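Local coordinates for protein transcriptional regulator (Pyrococcus horikoshii, PDB 1UDD) that is of unknown function but belongs to the TENA/THI-4/PQQC family and forms a mainly helical four-subunit assembly, at residues 11-16 against 199-204; 82-87 against 96-101; 20-25 against 144-149; 4-9 against 132-137. One frame throughout, in Å; residues are numbered along the deposited sequence.

In the fold
The four contacts tie together an all-helical chain. Contacts 1, 3 and 4 dock the N-terminal helices on later ones. Contact 4 uses helix 5-11, and contact 1 uses helix 14-21 just after it. Their centres lie about 10 Å apart, and they touch where P135 meets G200 and S201. Contact 3 also uses helix 14-21 and touches contact 1 through I20. Helix 126-146 serves both contacts 3 and 4. Contact 2 is local, and its two segments lie inside the loops closed by the other three. Its centre is about 29 Å from that of contact 1, on the opposite side of the chain's centre. The N-terminal helices are thus packed against helices 126-146 and 190-213.

Contact 1. Residues 11-16 against 199-204; sequences RDSEQI and TGSKFE
No flat group lies where S13 and I16 meet S201. The guanidinium of R11 has D12 OD1 at its edge, close to its plane. NH1 reaches OD1 at 2.8 Å in a salt bridge, on the syn side of the carboxylate. F203 takes no part; its ring meets those of Y113 and F116.

The contact is non-polar packing of I16 on the S201 side chain and the helix backbone, with no hydrogen bond between the segments. I16 lies over the side of helix 190-213, where I16 CG1 is 3.5 Å from S201 CB. The CD1 methyl is modelled closer still and clashes with S201 O, so its exact place is doubtful. The first torsion of I16, 105°, falls between the staggered positions, which adds to that doubt. S13 makes a looser approach, with its CB 4.2 Å from S201 OG.

Neither serine hydroxyl bonds the other. S13 OG sits between its backbone N and carbonyl carbon (chi1 57°) and is hydrogen-bonded to L9 O, one turn back. S201 OG bonds F197 O on its own helix. It is also hydrogen-bonded to W17 NE1, so the indole of W17, the next residue after I16, supplies a polar link between helices 14-21 and 190-213. P135 of helix 126-146 packs on S201 as well.

The two buried hydroxyls are therefore satisfied without bonding each other. Segments 11-16 and 199-204 meet by non-polar packing, and the polar tie comes from the neighbouring tryptophan.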
loop_
_atom_site.group_PDB
_atom_site.type_symbol
_atom_site.label_atom_id
_atom_site.label_comp_id
_atom_site.label_asym_id
_atom_site.label_seq_id
_atom_site.Cartn_x
_atom_site.Cartn_y
_atom_site.Cartn_z
ATOM N N ARG A 11 12.109 -16.690 -23.140
ATOM C CA ARG A 11 12.431 -16.362 -24.532
ATOM C C ARG A 11 12.904 -14.903 -24.658
ATOM O O ARG A 11 13.999 -14.634 -25.152
ATOM C CB ARG A 11 11.201 -16.563 -25.418
ATOM C CG ARG A 11 11.455 -16.337 -26.914
ATOM C CD ARG A 11 10.493 -15.304 -27.468
ATOM N NE ARG A 11 9.156 -15.819 -27.720
ATOM C CZ ARG A 11 8.036 -15.124 -27.518
ATOM N NH1 ARG A 11 8.087 -13.890 -27.050
ATOM N NH2 ARG A 11 6.859 -15.659 -27.804
ATOM N N ASP A 12 12.085 -13.975 -24.182
ATOM C CA ASP A 12 12.393 -12.545 -24.281
ATOM C C ASP A 12 13.545 -12.001 -23.455
ATOM O O ASP A 12 13.888 -10.832 -23.592
ATOM C CB ASP A 12 11.148 -11.723 -23.952
ATOM C CG ASP A 12 10.000 -12.029 -24.876
ATOM O OD1 ASP A 12 10.253 -12.507 -25.991
ATOM O OD2 ASP A 12 8.844 -11.785 -24.502
ATOM N N SER A 13 14.146 -12.818 -22.595
ATOM C CA SER A 13 15.255 -12.323 -21.781
ATOM C C SER A 13 16.511 -13.153 -21.947
ATOM O O SER A 13 17.429 -13.059 -21.124
ATOM C CB SER A 13 14.864 -12.309 -20.297
ATOM O OG SER A 13 14.460 -13.599 -19.870
ATOM N N GLU A 14 16.557 -13.950 -23.015
ATOM C CA GLU A 14 17.688 -14.846 -23.293
ATOM C C GLU A 14 19.067 -14.203 -23.262
ATOM O O GLU A 14 20.027 -14.764 -22.712
ATOM C CB GLU A 14 17.500 -15.527 -24.669
ATOM C CG GLU A 14 16.382 -16.593 -24.706
ATOM C CD GLU A 14 16.086 -17.100 -26.107
ATOM O OE1 GLU A 14 16.408 -16.382 -27.073
ATOM O OE2 GLU A 14 15.509 -18.199 -26.256
ATOM N N GLN A 15 19.183 -13.027 -23.862
ATOM C CA GLN A 15 20.486 -12.404 -23.901
ATOM C C GLN A 15 21.010 -11.965 -22.536
ATOM O O GLN A 15 22.200 -12.116 -22.248
ATOM C CB GLN A 15 20.483 -11.246 -24.892
ATOM C CG GLN A 15 21.866 -10.944 -25.422
ATOM C CD GLN A 15 22.722 -12.200 -25.573
ATOM O OE1 GLN A 15 22.456 -13.067 -26.425
ATOM N NE2 GLN A 15 23.753 -12.310 -24.729
ATOM N N ILE A 16 20.150 -11.445 -21.674
ATOM C CA ILE A 16 20.687 -11.035 -20.395
ATOM C C ILE A 16 20.915 -12.245 -19.476
ATOM O O ILE A 16 21.825 -12.224 -18.661
ATOM C CB ILE A 16 19.812 -9.949 -19.727
ATOM C CG1 ILE A 16 19.004 -10.538 -18.603
ATOM C CG2 ILE A 16 18.969 -9.219 -20.741
ATOM C CD1 ILE A 16 19.562 -10.048 -17.288
ATOM N N THR A 199 13.171 -6.296 -16.280
ATOM C CA THR A 199 13.752 -5.399 -15.274
ATOM C C THR A 199 14.383 -6.243 -14.172
ATOM O O THR A 199 15.512 -5.992 -13.746
ATOM C CB THR A 199 12.666 -4.498 -14.634
ATOM O OG1 THR A 199 12.124 -3.629 -15.635
ATOM C CG2 THR A 199 13.243 -3.673 -13.478
ATOM N N GLY A 200 13.645 -7.254 -13.726
ATOM C CA GLY A 200 14.141 -8.109 -12.663
ATOM C C GLY A 200 15.403 -8.831 -13.070
ATOM O O GLY A 200 16.304 -9.036 -12.251
ATOM N N SER A 201 15.464 -9.220 -14.343
ATOM C CA SER A 201 16.618 -9.935 -14.882
ATOM C C SER A 201 17.831 -9.013 -14.918
ATOM O O SER A 201 18.954 -9.440 -14.621
ATOM C CB SER A 201 16.309 -10.461 -16.295
ATOM O OG SER A 201 15.203 -11.348 -16.265
ATOM N N LYS A 202 17.614 -7.753 -15.292
ATOM C CA LYS A 202 18.718 -6.789 -15.319
ATOM C C LYS A 202 19.252 -6.581 -13.905
ATOM O O LYS A 202 20.464 -6.530 -13.690
ATOM C CB LYS A 202 18.269 -5.450 -15.900
ATOM C CG LYS A 202 17.997 -5.497 -17.393
ATOM C CD LYS A 202 17.816 -4.094 -17.911
ATOM C CE LYS A 202 17.573 -4.078 -19.403
ATOM N NZ LYS A 202 17.486 -2.666 -19.889
ATOM N N PHE A 203 18.347 -6.469 -12.936
ATOM C CA PHE A 203 18.781 -6.300 -11.547
ATOM C C PHE A 203 19.621 -7.489 -11.102
ATOM O O PHE A 203 20.607 -7.322 -10.399
ATOM C CB PHE A 203 17.588 -6.152 -10.612
ATOM C CG PHE A 203 17.048 -4.747 -10.529
ATOM C CD1 PHE A 203 17.876 -3.687 -10.160
ATOM C CD2 PHE A 203 15.703 -4.487 -10.783
ATOM C CE1 PHE A 203 17.368 -2.389 -10.043
ATOM C CE2 PHE A 203 15.184 -3.193 -10.667
ATOM C CZ PHE A 203 16.017 -2.139 -10.296
ATOM N N GLU A 204 19.220 -8.694 -11.500
ATOM C CA GLU A 204 19.972 -9.885 -11.131
ATOM C C GLU A 204 21.410 -9.785 -11.644
ATOM O O GLU A 204 22.358 -10.080 -10.919
ATOM C CB GLU A 204 19.313 -11.149 -11.710
ATOM C CG GLU A 204 18.140 -11.702 -10.896
ATOM C CD GLU A 204 18.518 -12.047 -9.457
ATOM O OE1 GLU A 204 19.680 -12.442 -9.219
ATOM O OE2 GLU A 204 17.648 -11.943 -8.561
#

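Contact 2. Residues 82-87 against 96-101; sequences VEVENY and LTLEDA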
loop_
_atom_site.group_PDB
_atom_site.type_symbol
_atom_site.label_atom_id
_atom_site.label_comp_id
_atom_site.label_asym_id
_atom_site.label_seq_id
_atom_site.Cartn_x
_atom_site.Cartn_y
_atom_site.Cartn_z
ATOM N N VAL A 82 13.298 -20.088 8.667
ATOM C CA VAL A 82 14.123 -21.205 8.229
ATOM C C VAL A 82 15.359 -20.687 7.497
ATOM O O VAL A 82 16.476 -21.107 7.786
ATOM C CB VAL A 82 13.345 -22.117 7.261
ATOM C CG1 VAL A 82 14.207 -23.293 6.855
ATOM C CG2 VAL A 82 12.045 -22.585 7.902
ATOM N N GLU A 83 15.152 -19.769 6.551
ATOM C CA GLU A 83 16.247 -19.223 5.756
ATOM C C GLU A 83 17.201 -18.304 6.512
ATOM O O GLU A 83 18.382 -18.220 6.171
ATOM C CB GLU A 83 15.703 -18.495 4.519
ATOM C CG GLU A 83 15.026 -19.414 3.528
ATOM C CD GLU A 83 15.875 -20.625 3.199
ATOM O OE1 GLU A 83 17.018 -20.443 2.740
ATOM O OE2 GLU A 83 15.403 -21.759 3.398
ATOM N N VAL A 84 16.700 -17.587 7.510
ATOM C CA VAL A 84 17.582 -16.740 8.296
ATOM C C VAL A 84 18.488 -17.691 9.091
ATOM O O VAL A 84 19.677 -17.415 9.285
ATOM C CB VAL A 84 16.790 -15.834 9.255
ATOM C CG1 VAL A 84 17.698 -15.341 10.368
ATOM C CG2 VAL A 84 16.217 -14.649 8.486
ATOM N N GLU A 85 17.930 -18.820 9.523
ATOM C CA GLU A 85 18.707 -19.811 10.269
ATOM C C GLU A 85 19.818 -20.394 9.404
ATOM O O GLU A 85 20.957 -20.543 9.867
ATOM C CB GLU A 85 17.804 -20.934 10.787
ATOM C CG GLU A 85 17.002 -20.527 12.021
ATOM C CD GLU A 85 16.001 -21.586 12.462
ATOM O OE1 GLU A 85 16.429 -22.730 12.742
ATOM O OE2 GLU A 85 14.791 -21.270 12.534
ATOM N N ASN A 86 19.484 -20.732 8.156
ATOM C CA ASN A 86 20.462 -21.264 7.217
ATOM C C ASN A 86 21.497 -20.195 6.905
ATOM O O ASN A 86 22.691 -20.472 6.846
ATOM C CB ASN A 86 19.793 -21.682 5.913
ATOM C CG ASN A 86 18.860 -22.853 6.086
ATOM O OD1 ASN A 86 19.206 -23.844 6.725
ATOM N ND2 ASN A 86 17.673 -22.755 5.505
ATOM N N TYR A 87 21.025 -18.966 6.701
ATOM C CA TYR A 87 21.895 -17.843 6.391
ATOM C C TYR A 87 22.879 -17.628 7.535
ATOM O O TYR A 87 24.052 -17.330 7.298
ATOM C CB TYR A 87 21.054 -16.588 6.168
ATOM C CG TYR A 87 21.823 -15.325 5.867
ATOM C CD1 TYR A 87 22.614 -15.212 4.728
ATOM C CD2 TYR A 87 21.717 -14.215 6.708
ATOM C CE1 TYR A 87 23.279 -14.019 4.432
ATOM C CE2 TYR A 87 22.375 -13.015 6.422
ATOM C CZ TYR A 87 23.155 -12.924 5.289
ATOM O OH TYR A 87 23.822 -11.742 5.037
ATOM N N LEU A 96 31.501 -14.820 10.239
ATOM C CA LEU A 96 30.705 -13.601 10.234
ATOM C C LEU A 96 29.510 -13.885 11.115
ATOM O O LEU A 96 29.194 -15.051 11.375
ATOM C CB LEU A 96 30.237 -13.263 8.818
ATOM C CG LEU A 96 31.348 -12.851 7.854
ATOM C CD1 LEU A 96 30.826 -12.779 6.421
ATOM C CD2 LEU A 96 31.905 -11.509 8.310
ATOM N N THR A 97 28.857 -12.831 11.586
ATOM C CA THR A 97 27.683 -12.983 12.444
ATOM C C THR A 97 26.513 -12.205 11.841
ATOM O O THR A 97 26.721 -11.269 11.070
ATOM C CB THR A 97 27.942 -12.424 13.868
ATOM O OG1 THR A 97 28.065 -11.001 13.798
ATOM C CG2 THR A 97 29.223 -13.000 14.450
ATOM N N LEU A 98 25.291 -12.585 12.204
ATOM C CA LEU A 98 24.099 -11.898 11.710
ATOM C C LEU A 98 24.288 -10.398 11.947
ATOM O O LEU A 98 23.914 -9.565 11.110
ATOM C CB LEU A 98 22.857 -12.395 12.460
ATOM C CG LEU A 98 21.522 -12.383 11.700
ATOM C CD1 LEU A 98 20.379 -12.663 12.681
ATOM C CD2 LEU A 98 21.311 -11.042 11.011
ATOM N N GLU A 99 24.897 -10.070 13.085
ATOM C CA GLU A 99 25.156 -8.686 13.461
ATOM C C GLU A 99 25.903 -7.974 12.339
ATOM O O GLU A 99 25.565 -6.847 11.966
ATOM C CB GLU A 99 25.991 -8.642 14.749
ATOM C CG GLU A 99 25.761 -9.840 15.685
ATOM C CD GLU A 99 26.719 -9.867 16.886
ATOM O OE1 GLU A 99 26.518 -9.072 17.834
ATOM O OE2 GLU A 99 27.677 -10.683 16.876
ATOM N N ASP A 100 26.926 -8.638 11.808
ATOM C CA ASP A 100 27.720 -8.087 10.717
ATOM C C ASP A 100 26.818 -7.845 9.503
ATOM O O ASP A 100 26.913 -6.814 8.834
ATOM C CB ASP A 100 28.843 -9.063 10.339
ATOM C CG ASP A 100 29.739 -9.416 11.521
ATOM O OD1 ASP A 100 30.318 -8.490 12.120
ATOM O OD2 ASP A 100 29.860 -10.615 11.850
ATOM N N ALA A 101 25.943 -8.811 9.226
ATOM C CA ALA A 101 25.017 -8.707 8.098
ATOM C C ALA A 101 24.101 -7.507 8.303
ATOM O O ALA A 101 24.040 -6.610 7.462
ATOM C CB ALA A 101 24.192 -9.984 7.977
#
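Y87 points the phenol end of its ring at A101, and V84 meets L98 beside it. The A101 methyl comes to the edge of the ring, near its plane. Its CB is 3.4 Å from Y87 OH and 3.9 Å from Y87 CE2. Neither face of the ring is used by segment 96-101. The ring stretches across because CG stands anti to the backbone N (chi1 179°). The hydroxyl is hydrogen-bonded to V43 O of helix 36-63, which fixes the far end of the ring. D46 and F47 of that helix also touch Y87.

The second pair is looser. V84 CG1 and L98 CD1 stand 4.4 Å apart, methyl to methyl. V84 also packs on L50 and on Y66 of the third subunit.

Helix 98-103 starts at T97. T97 OG1 accepts from D100 N at 3.3 Å. It also donates to D100 OD2 at 2.7 Å, approaching from above the carboxylate plane. The T97 backbone N donates back to D100 OD2.

Helix 82-93 and the shorter helix 98-103 that follows it meet here. They are consecutive helices joined by a short link, the second opened by a capping box, in an all-helical fold.

Contact 3. Residues 20-25 against 144-149; sequences IFEHPF and AEYHKD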
loop_
_atom_site.group_PDB
_atom_site.type_symbol
_atom_site.label_atom_id
_atom_site.label_comp_id
_atom_site.label_asym_id
_atom_site.label_seq_id
_atom_site.Cartn_x
_atom_site.Cartn_y
_atom_site.Cartn_z
ATOM N N ILE A 20 24.203 -13.488 -17.392
ATOM C CA ILE A 20 24.151 -13.904 -15.991
ATOM C C ILE A 20 24.871 -15.249 -15.840
ATOM O O ILE A 20 25.670 -15.439 -14.921
ATOM C CB ILE A 20 22.719 -14.108 -15.508
ATOM C CG1 ILE A 20 21.989 -12.764 -15.457
ATOM C CG2 ILE A 20 22.737 -14.825 -14.147
ATOM C CD1 ILE A 20 20.509 -12.868 -15.042
ATOM N N PHE A 21 24.581 -16.187 -16.738
ATOM C CA PHE A 21 25.223 -17.494 -16.649
ATOM C C PHE A 21 26.744 -17.392 -16.794
ATOM O O PHE A 21 27.487 -18.140 -16.168
ATOM C CB PHE A 21 24.675 -18.458 -17.712
ATOM C CG PHE A 21 23.203 -18.748 -17.578
ATOM C CD1 PHE A 21 22.621 -18.927 -16.324
ATOM C CD2 PHE A 21 22.399 -18.867 -18.714
ATOM C CE1 PHE A 21 21.258 -19.219 -16.201
ATOM C CE2 PHE A 21 21.043 -19.159 -18.603
ATOM C CZ PHE A 21 20.468 -19.335 -17.343
ATOM N N GLU A 22 27.194 -16.429 -17.587
ATOM C CA GLU A 22 28.612 -16.254 -17.850
ATOM C C GLU A 22 29.310 -15.189 -17.026
ATOM O O GLU A 22 30.486 -14.911 -17.250
ATOM C CB GLU A 22 28.822 -15.953 -19.339
ATOM C CG GLU A 22 28.087 -16.922 -20.242
ATOM C CD GLU A 22 28.382 -16.710 -21.713
ATOM O OE1 GLU A 22 28.600 -15.548 -22.133
ATOM O OE2 GLU A 22 28.373 -17.713 -22.455
ATOM N N HIS A 23 28.602 -14.588 -16.079
ATOM C CA HIS A 23 29.214 -13.558 -15.248
ATOM C C HIS A 23 30.357 -14.161 -14.429
ATOM O O HIS A 23 30.217 -15.227 -13.829
ATOM C CB HIS A 23 28.172 -12.930 -14.317
ATOM C CG HIS A 23 28.604 -11.624 -13.732
ATOM N ND1 HIS A 23 29.450 -11.535 -12.649
ATOM C CD2 HIS A 23 28.350 -10.350 -14.115
ATOM C CE1 HIS A 23 29.702 -10.265 -12.391
ATOM N NE2 HIS A 23 29.045 -9.526 -13.266
ATOM N N PRO A 24 31.511 -13.485 -14.406
ATOM C CA PRO A 24 32.697 -13.932 -13.669
ATOM C C PRO A 24 32.385 -14.398 -12.254
ATOM O O PRO A 24 32.792 -15.487 -11.849
ATOM C CB PRO A 24 33.586 -12.697 -13.683
ATOM C CG PRO A 24 33.277 -12.115 -15.009
ATOM C CD PRO A 24 31.778 -12.217 -15.100
ATOM N N PHE A 25 31.652 -13.580 -11.507
ATOM C CA PHE A 25 31.305 -13.939 -10.137
ATOM C C PHE A 25 30.579 -15.278 -10.098
ATOM O O PHE A 25 30.915 -16.157 -9.299
ATOM C CB PHE A 25 30.424 -12.869 -9.506
ATOM C CG PHE A 25 30.334 -12.974 -8.013
ATOM C CD1 PHE A 25 31.116 -12.159 -7.201
ATOM C CD2 PHE A 25 29.490 -13.901 -7.416
ATOM C CE1 PHE A 25 31.055 -12.269 -5.822
ATOM C CE2 PHE A 25 29.424 -14.017 -6.034
ATOM C CZ PHE A 25 30.207 -13.198 -5.238
ATOM N N ALA A 144 22.456 -22.789 -11.360
ATOM C CA ALA A 144 22.987 -24.024 -10.783
ATOM C C ALA A 144 22.914 -25.137 -11.817
ATOM O O ALA A 144 23.885 -25.869 -12.020
ATOM C CB ALA A 144 22.203 -24.414 -9.535
ATOM N N GLU A 145 21.765 -25.262 -12.477
ATOM C CA GLU A 145 21.599 -26.284 -13.507
ATOM C C GLU A 145 22.689 -26.089 -14.560
ATOM O O GLU A 145 23.345 -27.039 -14.968
ATOM C CB GLU A 145 20.206 -26.163 -14.144
ATOM C CG GLU A 145 19.912 -27.118 -15.301
ATOM C CD GLU A 145 19.983 -28.581 -14.902
ATOM O OE1 GLU A 145 19.624 -28.894 -13.748
ATOM O OE2 GLU A 145 20.379 -29.419 -15.747
ATOM N N TYR A 146 22.897 -24.837 -14.953
ATOM C CA TYR A 146 23.889 -24.468 -15.960
ATOM C C TYR A 146 25.331 -24.838 -15.583
ATOM O O TYR A 146 26.116 -25.227 -16.443
ATOM C CB TYR A 146 23.830 -22.958 -16.213
ATOM C CG TYR A 146 24.645 -22.473 -17.395
ATOM C CD1 TYR A 146 24.061 -22.318 -18.656
ATOM C CD2 TYR A 146 25.994 -22.149 -17.251
ATOM C CE1 TYR A 146 24.795 -21.847 -19.742
ATOM C CE2 TYR A 146 26.743 -21.678 -18.329
ATOM C CZ TYR A 146 26.133 -21.526 -19.571
ATOM O OH TYR A 146 26.855 -21.022 -20.628
ATOM N N HIS A 147 25.676 -24.684 -14.306
ATOM C CA HIS A 147 27.027 -24.979 -13.831
ATOM C C HIS A 147 27.086 -26.237 -12.964
ATOM O O HIS A 147 28.017 -26.427 -12.187
ATOM C CB HIS A 147 27.570 -23.784 -13.037
ATOM C CG HIS A 147 27.728 -22.537 -13.849
ATOM N ND1 HIS A 147 28.720 -22.384 -14.794
ATOM C CD2 HIS A 147 27.024 -21.380 -13.855
ATOM C CE1 HIS A 147 28.621 -21.188 -15.346
ATOM N NE2 HIS A 147 27.599 -20.559 -14.794
ATOM N N LYS A 148 26.076 -27.082 -13.123
ATOM C CA LYS A 148 25.912 -28.339 -12.402
ATOM C C LYS A 148 27.214 -29.145 -12.286
ATOM O O LYS A 148 27.623 -29.545 -11.195
ATOM C CB LYS A 148 24.869 -29.155 -13.152
ATOM C CG LYS A 148 24.133 -30.208 -12.380
ATOM C CD LYS A 148 23.136 -30.875 -13.322
ATOM C CE LYS A 148 21.968 -31.482 -12.572
ATOM N NZ LYS A 148 20.976 -32.081 -13.501
ATOM N N ASP A 149 27.847 -29.393 -13.425
ATOM C CA ASP A 149 29.091 -30.158 -13.474
ATOM C C ASP A 149 30.216 -29.507 -12.673
ATOM O O ASP A 149 30.876 -30.175 -11.875
ATOM C CB ASP A 149 29.516 -30.366 -14.937
ATOM C CG ASP A 149 29.489 -29.073 -15.752
ATOM O OD1 ASP A 149 28.475 -28.334 -15.704
ATOM O OD2 ASP A 149 30.485 -28.801 -16.458
#
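F21 of helix 14-21 and Y146 of helix 126-146 have their CA atoms 7.1 Å apart.

The two rings form an offset stack, with planes at 12° and centroids 4.7 Å apart. The offset places F21 CB over the centre of the tyrosine ring, 3.7 Å from its centroid, as a CH-pi contact. F21 CG and CD2 lie over the CD1 side of the same face. With chi1 at -170°, the Y146 side chain leaves opposite its backbone N, which brings the ring against F21.

H147 makes the polar link. Its NE2 donates to F21 O at 2.8 Å, in a moderately bent bond with an N-H...O angle of 147°. The carbonyl oxygen lies almost in the imidazole plane, and the donor meets it on a lone pair in the carbonyl plane. The bond ties helix 14-21 to the turn after the long helix 126-146, within the all-helical TENA/THI-4/PQQC-family chain. Y146 CD2 lies over the centre of one imidazole face of H147, 3.3 Å above it, and the Y30 ring also meets H147.

H23 is the N-cap of helix 24-31, and its ND1 accepts from F25 N at 3.2 Å, tilted from the ring plane. H23 NE2 is held by E209 of helix 190-213.

At the exposed rim, the E22 carboxylate stands steeply to the Y146 ring. E22 OE2 is 4.1 Å from Y146 OH, too far for a hydrogen bond.

Contact 4. Residues 4-9 against 132-137; sequences MITDKL and ALLPCF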
loop_
_atom_site.group_PDB
_atom_site.type_symbol
_atom_site.label_atom_id
_atom_site.label_comp_id
_atom_site.label_asym_id
_atom_site.label_seq_id
_atom_site.Cartn_x
_atom_site.Cartn_y
_atom_site.Cartn_z
ATOM N N MET A 4 3.706 -20.995 -23.333
ATOM C CA MET A 4 3.214 -20.400 -22.087
ATOM C C MET A 4 3.803 -19.007 -21.811
ATOM O O MET A 4 4.791 -18.591 -22.421
ATOM C CB MET A 4 3.552 -21.296 -20.893
ATOM C CG MET A 4 2.892 -22.655 -20.873
ATOM S SD MET A 4 3.396 -23.518 -19.348
ATOM C CE MET A 4 2.579 -25.096 -19.522
ATOM N N ILE A 5 3.188 -18.295 -20.875
ATOM C CA ILE A 5 3.662 -16.974 -20.479
ATOM C C ILE A 5 5.126 -17.046 -20.007
ATOM O O ILE A 5 5.958 -16.271 -20.474
ATOM C CB ILE A 5 2.794 -16.416 -19.351
ATOM C CG1 ILE A 5 1.357 -16.235 -19.865
ATOM C CG2 ILE A 5 3.387 -15.116 -18.815
ATOM C CD1 ILE A 5 0.408 -15.659 -18.831
ATOM N N THR A 6 5.451 -17.973 -19.099
ATOM C CA THR A 6 6.829 -18.079 -18.624
ATOM C C THR A 6 7.795 -18.522 -19.734
ATOM O O THR A 6 8.991 -18.248 -19.658
ATOM C CB THR A 6 6.964 -19.021 -17.380
ATOM O OG1 THR A 6 6.489 -20.343 -17.692
ATOM C CG2 THR A 6 6.163 -18.450 -16.197
ATOM N N ASP A 7 7.280 -19.210 -20.756
ATOM C CA ASP A 7 8.112 -19.611 -21.893
ATOM C C ASP A 7 8.550 -18.307 -22.574
ATOM O O ASP A 7 9.721 -18.104 -22.869
ATOM C CB ASP A 7 7.317 -20.461 -22.893
ATOM C CG ASP A 7 7.024 -21.874 -22.379
ATOM O OD1 ASP A 7 7.812 -22.420 -21.581
ATOM O OD2 ASP A 7 6.004 -22.445 -22.793
ATOM N N LYS A 8 7.593 -17.421 -22.802
ATOM C CA LYS A 8 7.865 -16.129 -23.428
ATOM C C LYS A 8 8.805 -15.268 -22.607
ATOM O O LYS A 8 9.652 -14.582 -23.163
ATOM C CB LYS A 8 6.550 -15.377 -23.644
ATOM C CG LYS A 8 5.648 -16.043 -24.657
ATOM C CD LYS A 8 4.193 -15.665 -24.456
ATOM C CE LYS A 8 3.828 -14.335 -25.063
ATOM N NZ LYS A 8 2.361 -14.055 -24.819
ATOM N N LEU A 9 8.652 -15.291 -21.285
ATOM C CA LEU A 9 9.507 -14.492 -20.421
ATOM C C LEU A 9 10.955 -14.946 -20.545
ATOM O O LEU A 9 11.880 -14.112 -20.588
ATOM C CB LEU A 9 9.035 -14.581 -18.956
ATOM C CG LEU A 9 7.589 -14.121 -18.683
ATOM C CD1 LEU A 9 7.268 -14.233 -17.196
ATOM C CD2 LEU A 9 7.408 -12.675 -19.131
ATOM N N ALA A 132 7.668 -10.162 -10.732
ATOM C CA ALA A 132 8.831 -9.356 -10.362
ATOM C C ALA A 132 9.796 -10.172 -9.508
ATOM O O ALA A 132 10.948 -9.790 -9.340
ATOM C CB ALA A 132 8.410 -8.117 -9.624
ATOM N N LEU A 133 9.322 -11.300 -8.987
ATOM C CA LEU A 133 10.151 -12.162 -8.146
ATOM C C LEU A 133 10.659 -13.413 -8.864
ATOM O O LEU A 133 11.534 -14.118 -8.356
ATOM C CB LEU A 133 9.364 -12.608 -6.919
ATOM C CG LEU A 133 8.671 -11.532 -6.082
ATOM C CD1 LEU A 133 8.021 -12.194 -4.849
ATOM C CD2 LEU A 133 9.676 -10.465 -5.662
ATOM N N LEU A 134 10.113 -13.692 -10.040
ATOM C CA LEU A 134 10.487 -14.884 -10.790
ATOM C C LEU A 134 11.952 -14.878 -11.242
ATOM O O LEU A 134 12.653 -15.888 -11.118
ATOM C CB LEU A 134 9.538 -15.055 -11.979
ATOM C CG LEU A 134 9.554 -16.416 -12.675
ATOM C CD1 LEU A 134 9.266 -17.543 -11.661
ATOM C CD2 LEU A 134 8.522 -16.404 -13.768
ATOM N N PRO A 135 12.443 -13.745 -11.775
ATOM C CA PRO A 135 13.852 -13.794 -12.179
ATOM C C PRO A 135 14.685 -14.252 -10.981
ATOM O O PRO A 135 15.606 -15.051 -11.125
ATOM C CB PRO A 135 14.145 -12.358 -12.588
ATOM C CG PRO A 135 12.784 -11.891 -13.140
ATOM C CD PRO A 135 11.816 -12.457 -12.133
ATOM N N CYS A 136 14.345 -13.758 -9.794
ATOM C CA CYS A 136 15.069 -14.156 -8.580
ATOM C C CYS A 136 15.065 -15.667 -8.384
ATOM O O CYS A 136 16.099 -16.324 -8.506
ATOM C CB CYS A 136 14.458 -13.506 -7.339
ATOM S SG CYS A 136 14.905 -14.364 -5.795
ATOM N N PHE A 137 13.895 -16.215 -8.081
ATOM C CA PHE A 137 13.759 -17.652 -7.843
ATOM C C PHE A 137 14.233 -18.524 -9.019
ATOM O O PHE A 137 15.004 -19.462 -8.835
ATOM C CB PHE A 137 12.296 -18.011 -7.527
ATOM C CG PHE A 137 11.816 -17.548 -6.172
ATOM C CD1 PHE A 137 11.371 -16.245 -5.979
ATOM C CD2 PHE A 137 11.778 -18.430 -5.092
ATOM C CE1 PHE A 137 10.890 -15.828 -4.725
ATOM C CE2 PHE A 137 11.301 -18.023 -3.839
ATOM C CZ PHE A 137 10.856 -16.721 -3.657
#
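L134 meets T6 and L9 with one methyl, CD2, and this small buried patch is the packed part of the contact. L134 CD2 is 4.0 Å from T6 CG2 and 4.2 Å from L9 CD1. The side chains of T6 and L134 meet at about a right angle, methyl against methyl. L134 reaches towards helix 5-11 with its CG trans to the backbone N (chi1 -165°). Even here the packing is modest, since the two segments bury 77 Å² in all and the nearest CA atoms, of T6 and L134, are 9.2 Å apart. F197 of helix 190-213 packs on both L9 and L134.

The contact joins the first helix of the chain, 5-11, to helix 126-146 in the helical bundle. Helix 126-146 is kinked here. P135 has no N-H to donate, and C136 N also makes no bond to the turn before. Regular bonding is back at F137 N, which reaches L133 O at 3.2 Å.

The T6 hydroxyl is hydrogen-bonded to D183, so it serves helix 169-183 while the methyl meets L134.

The other side of helix 5-11 is more open. M4 is exposed, and D7 and K8 are partly so. M4, at the N-cap position, gives its backbone N to D7 OD2 at 2.8 Å, on the anti side of the carboxylate. K8 makes a cation-pi contact with Y190.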